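Local coordinates for protein putative endo-1,4-beta-xylanase (Bacteroides thetaiotaomicron VPI-5482, PDB 5MSX) that probably hydrolyses O-glycosidic bonds in plant pectin as a family 43 glycoside hydrolase, with arabinofuranosidase activity suggested, at residues N27-I39 and V45-Q57. Numbering follows the deposited sequence.
With EDO (1,2-ethanediol), chain U.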
# COMPACT_ATOMS: atom_id res chain seq x y z
N ASN C 27 30.31 17.27 -23.04
CA ASN C 27 29.69 17.71 -21.78
C ASN C 27 28.72 16.66 -21.22
O ASN C 27 27.52 16.69 -21.48
CB ASN C 27 29.01 19.08 -21.93
CG ASN C 27 28.77 19.77 -20.56
OD1 ASN C 27 29.26 19.35 -19.49
ND2 ASN C 27 27.97 20.83 -20.59
N ALA C 28 29.27 15.73 -20.45
CA ALA C 28 28.47 14.69 -19.79
C ALA C 28 27.45 15.32 -18.82
O ALA C 28 27.61 16.49 -18.39
CB ALA C 28 29.39 13.73 -19.05
N LEU C 29 26.41 14.58 -18.46
CA LEU C 29 25.40 15.12 -17.58
C LEU C 29 25.97 15.41 -16.17
O LEU C 29 25.80 16.50 -15.65
CB LEU C 29 24.20 14.17 -17.48
CG LEU C 29 23.09 14.60 -16.52
CD1 LEU C 29 22.50 15.91 -16.97
CD2 LEU C 29 22.07 13.50 -16.38
N ILE C 30 26.68 14.44 -15.63
CA ILE C 30 27.17 14.44 -14.24
C ILE C 30 28.69 14.50 -14.28
O ILE C 30 29.29 13.92 -15.19
CB ILE C 30 26.73 13.15 -13.54
CG1 ILE C 30 25.21 13.08 -13.42
CG2 ILE C 30 27.37 12.98 -12.16
CD1 ILE C 30 24.57 14.20 -12.65
N PRO C 31 29.31 15.21 -13.30
CA PRO C 31 30.80 15.25 -13.19
C PRO C 31 31.34 14.07 -12.40
O PRO C 31 31.87 14.20 -11.31
CB PRO C 31 31.07 16.59 -12.49
CG PRO C 31 29.83 16.86 -11.72
CD PRO C 31 28.67 16.25 -12.47
N ASP C 32 31.14 12.90 -12.97
CA ASP C 32 31.65 11.68 -12.43
C ASP C 32 31.48 10.66 -13.56
O ASP C 32 30.90 10.97 -14.61
CB ASP C 32 30.86 11.27 -11.16
CG ASP C 32 31.62 10.28 -10.27
OD1 ASP C 32 32.74 9.86 -10.63
OD2 ASP C 32 31.05 9.85 -9.23
N MET C 33 32.01 9.48 -13.35
CA MET C 33 31.76 8.36 -14.21
C MET C 33 30.55 7.60 -13.66
O MET C 33 30.61 7.02 -12.57
CB MET C 33 33.02 7.49 -14.29
CG MET C 33 34.12 8.24 -15.05
SD MET C 33 35.63 7.31 -15.25
CE MET C 33 36.52 8.33 -16.43
N ILE C 34 29.44 7.71 -14.40
CA ILE C 34 28.21 7.04 -14.06
C ILE C 34 27.63 6.34 -15.30
O ILE C 34 27.87 6.78 -16.44
CB ILE C 34 27.17 7.99 -13.43
CG1 ILE C 34 26.72 9.10 -14.39
CG2 ILE C 34 27.72 8.58 -12.13
CD1 ILE C 34 25.34 9.63 -14.07
N ALA C 35 26.90 5.27 -15.03
CA ALA C 35 26.25 4.48 -16.04
C ALA C 35 24.88 3.98 -15.53
O ALA C 35 24.56 4.08 -14.34
CB ALA C 35 27.12 3.29 -16.40
N ASP C 36 24.09 3.44 -16.45
CA ASP C 36 22.86 2.75 -16.12
C ASP C 36 21.90 3.71 -15.39
O ASP C 36 21.22 3.30 -14.43
CB ASP C 36 23.12 1.50 -15.25
CG ASP C 36 24.30 0.62 -15.73
OD1 ASP C 36 24.51 0.43 -16.94
OD2 ASP C 36 24.98 0.06 -14.83
N ALA C 37 21.83 4.95 -15.84
CA ALA C 37 21.19 6.03 -15.08
C ALA C 37 19.67 5.97 -15.12
O ALA C 37 19.07 5.59 -16.14
CB ALA C 37 21.66 7.38 -15.58
N SER C 38 19.07 6.32 -13.99
CA SER C 38 17.63 6.44 -13.84
C SER C 38 17.41 7.85 -13.39
O SER C 38 17.82 8.21 -12.30
CB SER C 38 17.10 5.46 -12.79
OG SER C 38 17.19 4.14 -13.28
N ILE C 39 16.84 8.66 -14.27
CA ILE C 39 16.69 10.07 -14.03
C ILE C 39 15.20 10.41 -14.01
O ILE C 39 14.41 9.88 -14.80
CB ILE C 39 17.43 10.88 -15.10
CG1 ILE C 39 18.96 10.61 -15.02
CG2 ILE C 39 17.12 12.37 -14.96
CD1 ILE C 39 19.69 10.93 -16.31
N VAL C 45 12.26 18.68 -8.32
CA VAL C 45 13.74 18.54 -8.36
C VAL C 45 14.11 17.31 -9.22
O VAL C 45 13.45 16.28 -9.12
CB VAL C 45 14.28 18.36 -6.92
CG1 VAL C 45 15.78 18.19 -6.92
CG2 VAL C 45 13.86 19.54 -6.03
N PHE C 46 15.19 17.38 -10.00
CA PHE C 46 15.67 16.20 -10.76
C PHE C 46 16.58 15.34 -9.91
O PHE C 46 17.36 15.87 -9.13
CB PHE C 46 16.35 16.58 -12.06
CG PHE C 46 15.50 17.46 -12.96
CD1 PHE C 46 14.56 16.90 -13.81
CD2 PHE C 46 15.64 18.85 -12.95
CE1 PHE C 46 13.76 17.70 -14.63
CE2 PHE C 46 14.87 19.66 -13.78
CZ PHE C 46 13.93 19.09 -14.63
N TYR C 47 16.42 14.03 -10.02
CA TYR C 47 17.22 13.05 -9.33
C TYR C 47 17.85 12.12 -10.37
O TYR C 47 17.19 11.78 -11.37
CB TYR C 47 16.34 12.21 -8.41
CG TYR C 47 15.81 12.95 -7.22
CD1 TYR C 47 14.76 13.87 -7.36
CD2 TYR C 47 16.36 12.76 -5.95
CE1 TYR C 47 14.28 14.55 -6.26
CE2 TYR C 47 15.87 13.42 -4.85
CZ TYR C 47 14.84 14.33 -5.02
OH TYR C 47 14.40 14.98 -3.91
N CYS C 48 19.12 11.73 -10.13
CA CYS C 48 19.83 10.75 -10.92
C CYS C 48 20.41 9.66 -10.03
O CYS C 48 21.36 9.90 -9.27
CB CYS C 48 20.92 11.42 -11.77
SG CYS C 48 21.88 10.26 -12.81
N TYR C 49 19.80 8.48 -10.10
CA TYR C 49 20.29 7.28 -9.48
C TYR C 49 21.03 6.46 -10.55
O TYR C 49 20.45 6.12 -11.59
CB TYR C 49 19.10 6.45 -8.99
CG TYR C 49 18.20 7.13 -7.96
CD1 TYR C 49 18.52 7.08 -6.59
CD2 TYR C 49 17.02 7.75 -8.33
CE1 TYR C 49 17.69 7.66 -5.63
CE2 TYR C 49 16.19 8.34 -7.37
CZ TYR C 49 16.52 8.27 -6.03
OH TYR C 49 15.69 8.85 -5.09
N ALA C 50 22.25 6.08 -10.29
CA ALA C 50 23.08 5.43 -11.30
C ALA C 50 24.08 4.48 -10.67
O ALA C 50 24.26 4.49 -9.44
CB ALA C 50 23.79 6.49 -12.15
N THR C 51 24.68 3.63 -11.51
CA THR C 51 25.89 2.92 -11.15
C THR C 51 27.05 3.95 -11.12
O THR C 51 27.25 4.70 -12.09
CB THR C 51 26.23 1.86 -12.20
OG1 THR C 51 25.11 0.99 -12.41
CG2 THR C 51 27.50 1.05 -11.82
N THR C 52 27.82 3.96 -10.03
CA THR C 52 29.01 4.76 -9.99
C THR C 52 30.21 3.93 -10.51
O THR C 52 30.48 2.83 -10.03
CB THR C 52 29.24 5.34 -8.58
OG1 THR C 52 28.13 6.20 -8.22
CG2 THR C 52 30.57 6.13 -8.54
N ASP C 53 30.88 4.45 -11.53
CA ASP C 53 31.96 3.79 -12.30
C ASP C 53 33.29 4.40 -11.77
O ASP C 53 33.29 5.16 -10.82
CB ASP C 53 31.78 4.12 -13.82
CG ASP C 53 31.26 2.95 -14.68
OD1 ASP C 53 30.65 1.96 -14.16
OD2 ASP C 53 31.48 3.04 -15.93
N GLY C 54 34.42 4.12 -12.43
CA GLY C 54 35.68 4.81 -12.14
C GLY C 54 36.42 4.25 -10.92
O GLY C 54 37.33 4.91 -10.42
N TYR C 55 36.06 3.03 -10.47
CA TYR C 55 36.72 2.39 -9.32
C TYR C 55 37.90 1.44 -9.68
O TYR C 55 38.50 0.83 -8.79
CB TYR C 55 35.69 1.78 -8.35
CG TYR C 55 35.27 2.81 -7.32
CD1 TYR C 55 34.59 3.96 -7.70
CD2 TYR C 55 35.64 2.68 -5.96
CE1 TYR C 55 34.25 4.94 -6.78
CE2 TYR C 55 35.29 3.66 -5.02
CZ TYR C 55 34.59 4.78 -5.44
OH TYR C 55 34.23 5.76 -4.56
N GLY C 56 38.25 1.31 -10.96
CA GLY C 56 39.52 0.73 -11.34
C GLY C 56 39.64 -0.78 -11.36
O GLY C 56 40.71 -1.28 -11.68
N GLN C 57 38.57 -1.53 -11.07
CA GLN C 57 38.64 -2.99 -11.08
C GLN C 57 37.64 -3.64 -12.03
O GLN C 57 37.22 -4.78 -11.84
CB GLN C 57 38.53 -3.52 -9.65
CG GLN C 57 39.72 -3.09 -8.78
CD GLN C 57 39.73 -3.76 -7.43
OE1 GLN C 57 39.62 -4.98 -7.33
NE2 GLN C 57 39.84 -2.96 -6.36
C1 EDO U . 27.20 -3.79 -15.48
O1 EDO U . 26.35 -3.71 -16.64
C2 EDO U . 27.08 -2.53 -14.65
O2 EDO U . 26.85 -1.43 -15.52
O HOH W 1 28.54 9.17 -8.59
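A35 pairs with T51, and S38 with Y49, as antiparallel hydrogen-bonded pairs, but the register slips by one residue between them, a beta bulge in which D36 and A37 face the single residue A50 and the chain turns a corner at D36. At that corner the carboxylate of D36 meets the T51 side chain: T51 OG1 donates to D36 OD2 at 2.6 Å, arriving on the anti side, 17° out of the carboxylate plane. With chi1 at -54°, OG1 of T51 lies beside its own backbone N and reaches the carboxylate, and it is also bonded to the backbone N of A93. An ethanediol, probably from the crystallisation liquor, also places O2 on this OD2, so close that its exact position is doubtful; R286 bonds the diol too. D36 is the predicted proton acceptor of this family 43 domain, whose fold is a five-bladed beta-propeller; the bulge lies where strand 34-35 gives way to strand 37-42, along the partner strand 45-52, the two longer strands forming a beta hairpin, and H260 lies against the aspartate. On the face bearing I34, I39 and C48, the sulfur is the meeting point: C48 SG touches I34 CD1 at 3.7 Å and I39 CG1 at 3.7 Å, with A37 CB at 4.0 Å. SG stands opposite the backbone N of C48 (chi1 180°), which carries it between the two isoleucines. The A50 methyl lies opposite the bulge, its CB 3.3 Å from A35 O and also against the side chains of I34 and A37. Beyond the strand end, D53 N donates to M33 O at 2.8 Å from above the carbonyl plane, while the D53 carboxylate forms a salt bridge with R286. One water links D32 OD2 and T52 OG1.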